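Local coordinates for protein esterase (PDB 4WY5) that probably hydrolyses carboxylic esters, as a carboxylesterase of the alpha/beta-hydrolase fold, at residues D105-A110 and I308-V312; P7-Y12 and G289-F294; T193-K199 and T239-A243; S171-E176 and A246-P252. All coordinates share one frame; numbering follows the deposited sequence.

Contact 1: residues D105-A110 and I308-V312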
loop_
_atom_site.group_PDB
_atom_site.type_symbol
_atom_site.label_atom_id
_atom_site.label_comp_id
_atom_site.label_asym_id
_atom_site.label_seq_id
_atom_site.Cartn_x
_atom_site.Cartn_y
_atom_site.Cartn_z
ATOM N N ASP A 105 -14.724 11.468 -2.435
ATOM C CA ASP A 105 -13.378 11.519 -1.817
ATOM C C ASP A 105 -12.221 11.590 -2.849
ATOM O O ASP A 105 -11.329 12.433 -2.749
ATOM C CB ASP A 105 -13.151 10.302 -0.886
ATOM C CG ASP A 105 -13.855 10.452 0.464
ATOM O OD1 ASP A 105 -14.413 11.544 0.735
ATOM O OD2 ASP A 105 -13.825 9.500 1.275
ATOM N N LEU A 106 -12.212 10.670 -3.805
ATOM C CA LEU A 106 -11.188 10.672 -4.858
ATOM C C LEU A 106 -11.183 11.979 -5.666
ATOM O O LEU A 106 -10.120 12.512 -6.004
ATOM C CB LEU A 106 -11.404 9.483 -5.800
ATOM C CG LEU A 106 -11.197 8.110 -5.135
ATOM C CD1 LEU A 106 -11.633 6.962 -6.037
ATOM C CD2 LEU A 106 -9.741 7.938 -4.699
ATOM N N THR A 107 -12.375 12.484 -5.976
ATOM C CA THR A 107 -12.519 13.677 -6.808
ATOM C C THR A 107 -11.869 14.915 -6.170
ATOM O O THR A 107 -11.038 15.561 -6.805
ATOM C CB THR A 107 -14.013 13.961 -7.121
ATOM O OG1 THR A 107 -14.540 12.897 -7.929
ATOM C CG2 THR A 107 -14.183 15.297 -7.859
ATOM N N VAL A 108 -12.221 15.247 -4.926
ATOM C CA VAL A 108 -11.654 16.457 -4.323
ATOM C C VAL A 108 -10.194 16.282 -3.833
ATOM O O VAL A 108 -9.427 17.243 -3.889
ATOM C CB VAL A 108 -12.544 17.000 -3.157
ATOM C CG1 VAL A 108 -14.016 16.872 -3.519
ATOM C CG2 VAL A 108 -12.269 16.289 -1.841
ATOM N N LYS A 109 -9.803 15.082 -3.370
ATOM C CA LYS A 109 -8.426 14.853 -2.881
ATOM C C LYS A 109 -7.408 14.775 -4.022
ATOM O O LYS A 109 -6.276 15.212 -3.866
ATOM C CB LYS A 109 -8.332 13.564 -2.047
ATOM C CG LYS A 109 -9.067 13.622 -0.721
ATOM C CD LYS A 109 -9.036 12.281 0.016
ATOM C CE LYS A 109 -9.871 12.347 1.296
ATOM N NZ LYS A 109 -9.360 13.311 2.324
ATOM N N ALA A 110 -7.789 14.194 -5.158
ATOM C CA ALA A 110 -6.871 14.144 -6.303
ATOM C C ALA A 110 -6.971 15.411 -7.164
ATOM O O ALA A 110 -6.052 15.712 -7.942
ATOM C CB ALA A 110 -7.139 12.906 -7.161
ATOM N N ILE A 308 -7.666 5.048 0.149
ATOM C CA ILE A 308 -7.978 6.308 -0.549
ATOM C C ILE A 308 -6.714 7.171 -0.756
ATOM O O ILE A 308 -6.399 7.540 -1.887
ATOM C CB ILE A 308 -9.041 7.134 0.213
ATOM C CG1 ILE A 308 -10.411 6.445 0.132
ATOM C CG2 ILE A 308 -9.146 8.538 -0.375
ATOM C CD1 ILE A 308 -10.943 6.300 -1.302
ATOM N N ASN A 309 -5.962 7.443 0.313
ATOM C CA ASN A 309 -4.747 8.255 0.193
ATOM C C ASN A 309 -3.700 7.672 -0.767
ATOM O O ASN A 309 -3.021 8.412 -1.478
ATOM C CB ASN A 309 -4.082 8.453 1.566
ATOM C CG ASN A 309 -4.892 9.346 2.487
ATOM O OD1 ASN A 309 -5.852 9.988 2.061
ATOM N ND2 ASN A 309 -4.474 9.430 3.758
ATOM N N THR A 310 -3.580 6.346 -0.788
ATOM C CA THR A 310 -2.563 5.670 -1.590
ATOM C C THR A 310 -2.902 5.716 -3.097
ATOM O O THR A 310 -2.018 5.910 -3.933
ATOM C CB THR A 310 -2.390 4.204 -1.104
ATOM O OG1 THR A 310 -1.971 4.207 0.271
ATOM C CG2 THR A 310 -1.359 3.462 -1.937
ATOM N N ILE A 311 -4.180 5.518 -3.428
ATOM C CA ILE A 311 -4.667 5.743 -4.784
ATOM C C ILE A 311 -4.441 7.197 -5.234
ATOM O O ILE A 311 -3.932 7.447 -6.336
ATOM C CB ILE A 311 -6.187 5.426 -4.910
ATOM C CG1 ILE A 311 -6.470 3.934 -4.698
ATOM C CG2 ILE A 311 -6.729 5.860 -6.279
ATOM C CD1 ILE A 311 -7.969 3.605 -4.724
ATOM N N VAL A 312 -4.778 8.152 -4.372
ATOM C CA VAL A 312 -4.622 9.562 -4.729
ATOM C C VAL A 312 -3.170 9.892 -5.073
ATOM O O VAL A 312 -2.907 10.596 -6.052
ATOM C CB VAL A 312 -5.129 10.491 -3.590
ATOM C CG1 VAL A 312 -4.655 11.935 -3.776
ATOM C CG2 VAL A 312 -6.655 10.436 -3.512
#
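L106, K109 and A110 of helix 105-110 face I308, I311 and V312 of helix 308-312, the two segment axes passing 10.0 Å apart at a signed crossing angle of -52° and the backbones coming nearest at A110 and V312, whose CA atoms are 5.3 Å apart. The contact is apolar and is centred on one methyl group. L106 CD2 lies 4.0 Å from I308 CD1 and equally close to I311 CG2, while V312 CG2 closes in from a third direction at 4.1 Å. V312 splits its methyls: with CG1 anti to its backbone N (chi1 165°), that methyl rests 3.7 Å from K109 O, and CG2 is left to meet K109 CB at 3.8 Å. Farther out, the aliphatic chain of the exposed K109 lies along the outer edge of the apolar contact and crosses I308 at about a right angle, K109 CD being 3.8 Å from I308 CG2. The same two helices are also tied by D105 OD2, hydrogen-bonded to Y304 OH one turn earlier on helix 302-319; N309 ND2 turns outward to D317 of the second subunit, where T310 also meets its own copy. I311 leans on F257 of strand 254-259. Helix 100-110, which follows strand 80-86, and the C-terminal helix 302-319 are thus joined as the pair of helices that flank one side of the central sheet in the alpha/beta-hydrolase fold.

Contact 2: residues P7-Y12 and G289-F294; sequences PIHPVY and GAVHGF
I8, H9 and Y12 gather round G289 and V291, the backbones coming closest at I8 and G289, with CA atoms 4.3 Å apart. The direct hydrogen bond across the contact joins main chains: H9 N donates to G289 O over 3.1 Å, nearly straight at 161°, in the carbonyl plane and on a lone pair. The same oxygen is approached by I8 CA at 3.5 Å in a CA-H...O contact, and it lies in the plane of the Y12 ring at the edge, 3.5 Å from Y12 CD2. G289, at phi 87°, has no side chain to intrude here. Within 7-12, H9 caps helix 10-19: its ND1 takes the V11 N-H in the ring plane.

Apolar contacts continue along 289-294. V291 divides its methyls, CG1 going to I8 CG2 and CG2 to Y12 CG, both at 3.8 Å. Beyond it, the far end of the Y12 ring reaches F294, and Y12 CZ is 3.8 Å from F294 CB.

Water provides the last link. It sits 2.6 Å from Y12 OH and donates to F294 O at 2.9 Å; the phenol is also hydrogen-bonded to T301 OG1.

Segment 289-294 turns through H292, which is hydrogen-bonded to D262 and S161 in an arrangement consistent with a Ser-His-Asp triad. The chemistry implies that the N-terminal segment is attached on both sides of H292, directly at G289 O and through a water at F294 O, which may help to fix the loop that carries the histidine, and that ND1 of H9, as an acceptor, probably carries no proton.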
loop_
_atom_site.group_PDB
_atom_site.type_symbol
_atom_site.label_atom_id
_atom_site.label_comp_id
_atom_site.label_asym_id
_atom_site.label_seq_id
_atom_site.Cartn_x
_atom_site.Cartn_y
_atom_site.Cartn_z
ATOM N N PRO A 7 -7.569 -12.373 12.115
ATOM C CA PRO A 7 -8.501 -11.324 12.558
ATOM C C PRO A 7 -8.921 -10.335 11.448
ATOM O O PRO A 7 -8.130 -10.020 10.537
ATOM C CB PRO A 7 -7.706 -10.576 13.655
ATOM C CG PRO A 7 -6.652 -11.543 14.123
ATOM C CD PRO A 7 -6.333 -12.413 12.931
ATOM N N ILE A 8 -10.165 -9.856 11.537
ATOM C CA ILE A 8 -10.634 -8.757 10.701
ATOM C C ILE A 8 -11.009 -7.573 11.607
ATOM O O ILE A 8 -11.299 -7.765 12.794
ATOM C CB ILE A 8 -11.851 -9.163 9.829
ATOM C CG1 ILE A 8 -13.029 -9.600 10.705
ATOM C CG2 ILE A 8 -11.475 -10.275 8.854
ATOM C CD1 ILE A 8 -14.320 -9.908 9.926
ATOM N N HIS A 9 -11.030 -6.361 11.049
ATOM C CA HIS A 9 -11.401 -5.171 11.824
ATOM C C HIS A 9 -12.849 -5.283 12.345
ATOM O O HIS A 9 -13.750 -5.741 11.625
ATOM C CB HIS A 9 -11.224 -3.909 10.965
ATOM C CG HIS A 9 -11.276 -2.625 11.736
ATOM N ND1 HIS A 9 -12.453 -2.116 12.250
ATOM C CD2 HIS A 9 -10.303 -1.736 12.060
ATOM C CE1 HIS A 9 -12.197 -0.969 12.864
ATOM N NE2 HIS A 9 -10.904 -0.718 12.773
ATOM N N PRO A 10 -13.068 -4.889 13.611
ATOM C CA PRO A 10 -14.386 -4.952 14.263
ATOM C C PRO A 10 -15.526 -4.368 13.426
ATOM O O PRO A 10 -16.627 -4.910 13.476
ATOM C CB PRO A 10 -14.183 -4.128 15.542
ATOM C CG PRO A 10 -12.733 -4.312 15.867
ATOM C CD PRO A 10 -12.008 -4.462 14.547
ATOM N N VAL A 11 -15.275 -3.304 12.667
ATOM C CA VAL A 11 -16.307 -2.726 11.803
ATOM C C VAL A 11 -16.785 -3.735 10.751
ATOM O O VAL A 11 -17.974 -3.791 10.454
ATOM C CB VAL A 11 -15.805 -1.439 11.109
ATOM C CG1 VAL A 11 -16.634 -1.111 9.869
ATOM C CG2 VAL A 11 -15.827 -0.263 12.084
ATOM N N TYR A 12 -15.871 -4.545 10.211
ATOM C CA TYR A 12 -16.228 -5.536 9.183
ATOM C C TYR A 12 -16.939 -6.707 9.835
ATOM O O TYR A 12 -17.865 -7.294 9.256
ATOM C CB TYR A 12 -14.989 -6.035 8.423
ATOM C CG TYR A 12 -14.229 -4.908 7.759
ATOM C CD1 TYR A 12 -14.903 -3.849 7.148
ATOM C CD2 TYR A 12 -12.846 -4.861 7.807
ATOM C CE1 TYR A 12 -14.216 -2.792 6.569
ATOM C CE2 TYR A 12 -12.143 -3.812 7.237
ATOM C CZ TYR A 12 -12.828 -2.779 6.617
ATOM O OH TYR A 12 -12.127 -1.730 6.053
ATOM N N GLY A 289 -6.302 -7.384 7.485
ATOM C CA GLY A 289 -7.475 -7.116 8.306
ATOM C C GLY A 289 -8.765 -6.801 7.554
ATOM O O GLY A 289 -9.800 -6.541 8.186
ATOM N N ALA A 290 -8.711 -6.798 6.221
ATOM C CA ALA A 290 -9.860 -6.351 5.426
ATOM C C ALA A 290 -10.623 -7.495 4.765
ATOM O O ALA A 290 -10.094 -8.591 4.580
ATOM C CB ALA A 290 -9.419 -5.341 4.359
ATOM N N VAL A 291 -11.872 -7.217 4.400
ATOM C CA VAL A 291 -12.732 -8.192 3.742
ATOM C C VAL A 291 -13.112 -7.617 2.378
ATOM O O VAL A 291 -12.881 -6.430 2.115
ATOM C CB VAL A 291 -13.999 -8.485 4.564
ATOM C CG1 VAL A 291 -13.638 -9.058 5.923
ATOM C CG2 VAL A 291 -14.794 -7.210 4.756
ATOM N N HIS A 292 -13.709 -8.439 1.522
ATOM C CA HIS A 292 -14.161 -7.990 0.199
ATOM C C HIS A 292 -15.155 -6.817 0.271
ATOM O O HIS A 292 -16.004 -6.762 1.163
ATOM C CB HIS A 292 -14.797 -9.165 -0.566
ATOM C CG HIS A 292 -15.142 -8.843 -1.986
ATOM N ND1 HIS A 292 -14.214 -8.877 -3.003
ATOM C CD2 HIS A 292 -16.312 -8.464 -2.554
ATOM C CE1 HIS A 292 -14.799 -8.543 -4.144
ATOM N NE2 HIS A 292 -16.070 -8.295 -3.899
ATOM N N GLY A 293 -15.023 -5.868 -0.657
ATOM C CA GLY A 293 -15.936 -4.736 -0.793
ATOM C C GLY A 293 -15.724 -3.538 0.135
ATOM O O GLY A 293 -16.549 -2.602 0.129
ATOM N N PHE A 294 -14.603 -3.497 0.862
ATOM C CA PHE A 294 -14.495 -2.564 1.994
ATOM C C PHE A 294 -14.506 -1.092 1.600
ATOM O O PHE A 294 -14.785 -0.241 2.430
ATOM C CB PHE A 294 -13.242 -2.867 2.848
ATOM C CG PHE A 294 -11.917 -2.569 2.166
ATOM C CD1 PHE A 294 -11.282 -1.325 2.329
ATOM C CD2 PHE A 294 -11.271 -3.552 1.413
ATOM C CE1 PHE A 294 -10.025 -1.064 1.719
ATOM C CE2 PHE A 294 -10.033 -3.310 0.794
ATOM C CZ PHE A 294 -9.404 -2.064 0.950
HETATM O O HOH W 1 -13.354 0.234 4.866
#

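Contact 3: residues T193-K199 and T239-A243; sequences TAVSHAK and TLELA
T193 and E241 tie together the two ends of the long insertion between strands 185-189 and 254-259, the part of the alpha/beta-hydrolase fold that in related esterases helps to build the cap over the active site. The close-packed part is buried around T193, A194, T239 and L240. T193 O accepts from E241 N over 2.8 Å, the donor tilted 29° from the carbonyl plane, at the start of the short 3-10 segment 240-242; beside it T193 CB meets L240 CB at 4.0 Å. V195 and L242 close the outer margin: V195 CG2 touches both T239 OG1 and L242 CD2, each 3.5 Å away, from neighbouring directions. L240 reaches onward to T165 and A168 of helix 162-176, and E267 secures 193-199 by bonding the backbone N-H groups of T193 and A194.

Toward K199 the packing gives way to charge and water. E241 leaves its backbone with CG anti to N (chi1 -178°) and stays extended, carrying its carboxylate along A194 to the exposed end of the loop. There OE2 is hydrogen-bonded to Y200 OH and has a long salt bridge, 3.9 Å, to K199 NZ. A water accepts from S196 N at 2.8 Å and stands beside the same carboxylate. The other oxygen is held by the backbone: V195 N donates to E241 OE1 over 2.8 Å at 162°, arriving nearly along the C-O axis.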
loop_
_atom_site.group_PDB
_atom_site.type_symbol
_atom_site.label_atom_id
_atom_site.label_comp_id
_atom_site.label_asym_id
_atom_site.label_seq_id
_atom_site.Cartn_x
_atom_site.Cartn_y
_atom_site.Cartn_z
ATOM N N THR A 193 -11.215 -12.658 -11.470
ATOM C CA THR A 193 -10.492 -13.053 -12.691
ATOM C C THR A 193 -10.644 -14.517 -13.186
ATOM O O THR A 193 -10.341 -14.801 -14.352
ATOM C CB THR A 193 -8.985 -12.822 -12.525
ATOM O OG1 THR A 193 -8.458 -13.742 -11.554
ATOM C CG2 THR A 193 -8.691 -11.382 -12.116
ATOM N N ALA A 194 -11.092 -15.433 -12.324
ATOM C CA ALA A 194 -10.946 -16.884 -12.577
ATOM C C ALA A 194 -12.057 -17.574 -13.393
ATOM O O ALA A 194 -13.252 -17.288 -13.213
ATOM C CB ALA A 194 -10.812 -17.611 -11.249
ATOM N N VAL A 195 -11.658 -18.514 -14.257
ATOM C CA VAL A 195 -12.615 -19.438 -14.875
ATOM C C VAL A 195 -13.214 -20.323 -13.797
ATOM O O VAL A 195 -14.424 -20.487 -13.712
ATOM C CB VAL A 195 -11.981 -20.342 -15.952
ATOM C CG1 VAL A 195 -13.056 -21.191 -16.605
ATOM C CG2 VAL A 195 -11.290 -19.519 -17.010
ATOM N N SER A 196 -12.346 -20.878 -12.958
ATOM C CA SER A 196 -12.758 -21.710 -11.837
ATOM C C SER A 196 -12.123 -21.220 -10.531
ATOM O O SER A 196 -10.903 -21.186 -10.406
ATOM C CB SER A 196 -12.375 -23.169 -12.104
ATOM O OG SER A 196 -12.580 -23.962 -10.947
ATOM N N HIS A 197 -12.954 -20.862 -9.554
ATOM C CA HIS A 197 -12.467 -20.249 -8.316
ATOM C C HIS A 197 -11.923 -21.266 -7.309
ATOM O O HIS A 197 -11.056 -20.922 -6.492
ATOM C CB HIS A 197 -13.576 -19.418 -7.637
ATOM C CG HIS A 197 -14.083 -18.265 -8.453
ATOM N ND1 HIS A 197 -13.384 -17.080 -8.598
ATOM C CD2 HIS A 197 -15.234 -18.106 -9.155
ATOM C CE1 HIS A 197 -14.076 -16.253 -9.362
ATOM N NE2 HIS A 197 -15.205 -16.849 -9.711
ATOM N N ALA A 198 -12.420 -22.507 -7.364
ATOM C CA ALA A 198 -12.074 -23.540 -6.373
ATOM C C ALA A 198 -10.633 -24.023 -6.492
ATOM O O ALA A 198 -10.157 -24.783 -5.663
ATOM C CB ALA A 198 -13.028 -24.728 -6.493
ATOM N N LYS A 199 -9.952 -23.585 -7.534
ATOM C CA LYS A 199 -8.531 -23.835 -7.703
ATOM C C LYS A 199 -7.685 -23.136 -6.623
ATOM O O LYS A 199 -6.576 -23.561 -6.324
ATOM C CB LYS A 199 -8.106 -23.346 -9.093
ATOM C CG LYS A 199 -6.631 -23.473 -9.427
ATOM C CD LYS A 199 -6.301 -22.674 -10.697
ATOM C CE LYS A 199 -4.815 -22.775 -11.086
ATOM N NZ LYS A 199 -4.486 -21.941 -12.296
ATOM N N THR A 239 -13.159 -13.726 -18.510
ATOM C CA THR A 239 -12.403 -14.259 -17.391
ATOM C C THR A 239 -10.913 -13.991 -17.623
ATOM O O THR A 239 -10.215 -14.774 -18.282
ATOM C CB THR A 239 -12.673 -15.786 -17.194
ATOM O OG1 THR A 239 -12.423 -16.492 -18.415
ATOM C CG2 THR A 239 -14.124 -16.029 -16.746
ATOM N N LEU A 240 -10.463 -12.862 -17.064
ATOM C CA LEU A 240 -9.108 -12.326 -17.176
ATOM C C LEU A 240 -7.976 -13.357 -16.965
ATOM O O LEU A 240 -6.886 -13.227 -17.524
ATOM C CB LEU A 240 -8.931 -11.185 -16.157
ATOM C CG LEU A 240 -9.263 -9.701 -16.416
ATOM C CD1 LEU A 240 -9.297 -9.346 -17.883
ATOM C CD2 LEU A 240 -10.536 -9.246 -15.706
ATOM N N GLU A 241 -8.226 -14.366 -16.143
ATOM C CA GLU A 241 -7.218 -15.386 -15.864
ATOM C C GLU A 241 -6.697 -16.086 -17.134
ATOM O O GLU A 241 -5.568 -16.589 -17.154
ATOM C CB GLU A 241 -7.811 -16.401 -14.896
ATOM C CG GLU A 241 -6.923 -17.512 -14.453
ATOM C CD GLU A 241 -7.747 -18.624 -13.864
ATOM O OE1 GLU A 241 -8.901 -18.796 -14.331
ATOM O OE2 GLU A 241 -7.267 -19.297 -12.927
ATOM N N LEU A 242 -7.498 -16.073 -18.199
ATOM C CA LEU A 242 -7.134 -16.740 -19.456
ATOM C C LEU A 242 -6.155 -15.953 -20.328
ATOM O O LEU A 242 -5.650 -16.476 -21.327
ATOM C CB LEU A 242 -8.394 -17.042 -20.283
ATOM C CG LEU A 242 -9.381 -18.049 -19.675
ATOM C CD1 LEU A 242 -10.607 -18.285 -20.582
ATOM C CD2 LEU A 242 -8.659 -19.354 -19.355
ATOM N N ALA A 243 -5.884 -14.706 -19.956
ATOM C CA ALA A 243 -5.068 -13.832 -20.793
ATOM C C ALA A 243 -3.666 -14.396 -21.024
ATOM O O ALA A 243 -3.029 -14.910 -20.104
ATOM C CB ALA A 243 -4.986 -12.443 -20.179
HETATM O O HOH W 2 -9.595 -21.147 -12.863
#

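Contact 4: residues S171-E176 and A246-P252; sequences SIYAKE and ADLEGLP
S171, I172 and K175 on the last turns of helix 162-176 face the chain from A246 to P252, which finishes helix 245-248 and then bends through a type II turn from L248 to L251; the nearest CA atoms, of S171 and L251, are 7.0 Å apart. In that turn G250 takes the positive phi. K175 is the polar link. Its chain starts with CG anti to the backbone N and bends at chi3 (77°), which brings NZ in among the carbonyls where the short helix ends. NZ donates to D247 O at 2.6 Å, from well above the carbonyl plane, and to E249 O at 3.2 Å, this time within the plane. One ammonium group thereby braces the helix end and the turn, and its charge probably suits the negative pole of the helix. Alongside the lysine chain, L251 uses both methyls: CD1 lies 3.9 Å from K175 CD, and CD2 is as far from I172 CG1. I172 CD1 continues to L248 CD2 at 4.0 Å. Beside the lysine, on the more exposed side, E176 OE2 and D247 OD1 are like charges 4.3 Å apart, and a water donating to both probably eases their repulsion. On the inner side, L248 and L251 rest on helix 265-277, at Y271, Q274 and L275, and S171 and L251 both touch Q186 of strand 185-189, so the turn runs between two helices on its way into strand 254-259.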
loop_
_atom_site.group_PDB
_atom_site.type_symbol
_atom_site.label_atom_id
_atom_site.label_comp_id
_atom_site.label_asym_id
_atom_site.label_seq_id
_atom_site.Cartn_x
_atom_site.Cartn_y
_atom_site.Cartn_z
ATOM N N SER A 171 -9.191 -2.177 -20.732
ATOM C CA SER A 171 -7.821 -1.804 -21.097
ATOM C C SER A 171 -7.299 -2.702 -22.231
ATOM O O SER A 171 -6.561 -2.245 -23.116
ATOM C CB SER A 171 -6.867 -1.874 -19.890
ATOM O OG SER A 171 -7.246 -0.988 -18.849
ATOM N N ILE A 172 -7.709 -3.964 -22.230
ATOM C CA ILE A 172 -7.282 -4.896 -23.275
ATOM C C ILE A 172 -8.073 -4.641 -24.559
ATOM O O ILE A 172 -7.499 -4.567 -25.656
ATOM C CB ILE A 172 -7.464 -6.367 -22.838
ATOM C CG1 ILE A 172 -6.582 -6.677 -21.614
ATOM C CG2 ILE A 172 -7.157 -7.329 -24.004
ATOM C CD1 ILE A 172 -6.805 -8.077 -21.011
ATOM N N TYR A 173 -9.387 -4.485 -24.406
ATOM C CA TYR A 173 -10.281 -4.171 -25.526
ATOM C C TYR A 173 -9.825 -2.930 -26.309
ATOM O O TYR A 173 -9.735 -2.974 -27.538
ATOM C CB TYR A 173 -11.702 -3.970 -24.994
ATOM C CG TYR A 173 -12.772 -3.748 -26.028
ATOM C CD1 TYR A 173 -13.106 -2.469 -26.439
ATOM C CD2 TYR A 173 -13.475 -4.818 -26.577
ATOM C CE1 TYR A 173 -14.102 -2.252 -27.376
ATOM C CE2 TYR A 173 -14.472 -4.608 -27.519
ATOM C CZ TYR A 173 -14.778 -3.320 -27.908
ATOM O OH TYR A 173 -15.762 -3.089 -28.833
ATOM N N ALA A 174 -9.488 -1.850 -25.601
ATOM C CA ALA A 174 -9.092 -0.599 -26.256
ATOM C C ALA A 174 -7.814 -0.787 -27.072
ATOM O O ALA A 174 -7.635 -0.168 -28.128
ATOM C CB ALA A 174 -8.907 0.514 -25.231
ATOM N N LYS A 175 -6.914 -1.618 -26.559
ATOM C CA LYS A 175 -5.674 -1.929 -27.261
ATOM C C LYS A 175 -5.918 -2.705 -28.563
ATOM O O LYS A 175 -5.226 -2.483 -29.561
ATOM C CB LYS A 175 -4.730 -2.726 -26.352
ATOM C CG LYS A 175 -3.383 -3.043 -26.989
ATOM C CD LYS A 175 -2.583 -3.999 -26.118
ATOM C CE LYS A 175 -3.103 -5.419 -26.258
ATOM N NZ LYS A 175 -2.141 -6.436 -25.744
ATOM N N GLU A 176 -6.894 -3.610 -28.540
ATOM C CA GLU A 176 -7.202 -4.454 -29.701
ATOM C C GLU A 176 -7.915 -3.655 -30.804
ATOM O O GLU A 176 -8.001 -4.103 -31.954
ATOM C CB GLU A 176 -8.065 -5.664 -29.282
ATOM C CG GLU A 176 -7.378 -6.606 -28.297
ATOM C CD GLU A 176 -8.172 -7.869 -27.994
ATOM O OE1 GLU A 176 -9.417 -7.862 -28.129
ATOM O OE2 GLU A 176 -7.544 -8.871 -27.587
ATOM N N ALA A 246 0.975 -12.417 -24.575
ATOM C CA ALA A 246 0.767 -11.536 -25.734
ATOM C C ALA A 246 -0.421 -10.592 -25.552
ATOM O O ALA A 246 -0.357 -9.413 -25.919
ATOM C CB ALA A 246 0.571 -12.375 -27.004
ATOM N N ASP A 247 -1.500 -11.119 -24.976
ATOM C CA ASP A 247 -2.671 -10.311 -24.668
ATOM C C ASP A 247 -2.324 -9.126 -23.757
ATOM O O ASP A 247 -2.899 -8.048 -23.904
ATOM C CB ASP A 247 -3.769 -11.165 -24.009
ATOM C CG ASP A 247 -4.472 -12.101 -25.000
ATOM O OD1 ASP A 247 -4.621 -11.710 -26.183
ATOM O OD2 ASP A 247 -4.891 -13.216 -24.588
ATOM N N LEU A 248 -1.382 -9.325 -22.837
ATOM C CA LEU A 248 -1.117 -8.359 -21.771
ATOM C C LEU A 248 0.026 -7.381 -22.059
ATOM O O LEU A 248 0.127 -6.331 -21.413
ATOM C CB LEU A 248 -0.806 -9.118 -20.479
ATOM C CG LEU A 248 -1.952 -9.978 -19.944
ATOM C CD1 LEU A 248 -1.560 -10.643 -18.641
ATOM C CD2 LEU A 248 -3.209 -9.131 -19.752
ATOM N N GLU A 249 0.856 -7.707 -23.046
ATOM C CA GLU A 249 1.999 -6.866 -23.424
ATOM C C GLU A 249 1.559 -5.460 -23.864
ATOM O O GLU A 249 0.574 -5.309 -24.580
ATOM C CB GLU A 249 2.801 -7.554 -24.542
ATOM C CG GLU A 249 4.316 -7.611 -24.318
ATOM C CD GLU A 249 5.039 -6.402 -24.907
ATOM O OE1 GLU A 249 4.455 -5.720 -25.785
ATOM O OE2 GLU A 249 6.191 -6.130 -24.491
ATOM N N GLY A 250 2.260 -4.430 -23.392
ATOM C CA GLY A 250 1.945 -3.061 -23.771
ATOM C C GLY A 250 0.774 -2.414 -23.031
ATOM O O GLY A 250 0.331 -1.310 -23.388
ATOM N N LEU A 251 0.273 -3.079 -21.991
ATOM C CA LEU A 251 -0.849 -2.525 -21.225
ATOM C C LEU A 251 -0.336 -1.391 -20.338
ATOM O O LEU A 251 0.860 -1.299 -20.074
ATOM C CB LEU A 251 -1.533 -3.620 -20.385
ATOM C CG LEU A 251 -2.928 -4.142 -20.780
ATOM C CD1 LEU A 251 -3.212 -4.073 -22.275
ATOM C CD2 LEU A 251 -3.149 -5.566 -20.261
ATOM N N PRO A 252 -1.244 -0.512 -19.889
ATOM C CA PRO A 252 -0.859 0.643 -19.067
ATOM C C PRO A 252 -0.512 0.250 -17.632
ATOM O O PRO A 252 -1.076 -0.726 -17.133
ATOM C CB PRO A 252 -2.112 1.533 -19.098
ATOM C CG PRO A 252 -3.238 0.584 -19.380
ATOM C CD PRO A 252 -2.671 -0.473 -20.272
HETATM O O HOH W 3 -5.054 -9.056 -28.009
#

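Overall arrangement
Contact 2 lies nearest the presumed active site, since 289-294 includes H292. Its segments alternate along the chain with those of contact 1, and the two are about 7 Å apart at their nearest atoms; L106 of contact 1 also approaches the likely nucleophile elbow around S161 without touching it. Contacts 3 and 4 are nested inside the loops closed by both of these and adjoin each other: A243 CB meets L248 CD2 at 3.8 Å, and Y271 touches both. Contact 3 comes within about 9 Å of contact 2 at the nearest atoms, whereas contact 4, about 33 Å from contact 2 between centres, lies across the chain's centre from it. Contacts 1 and 3 are likewise on opposite sides.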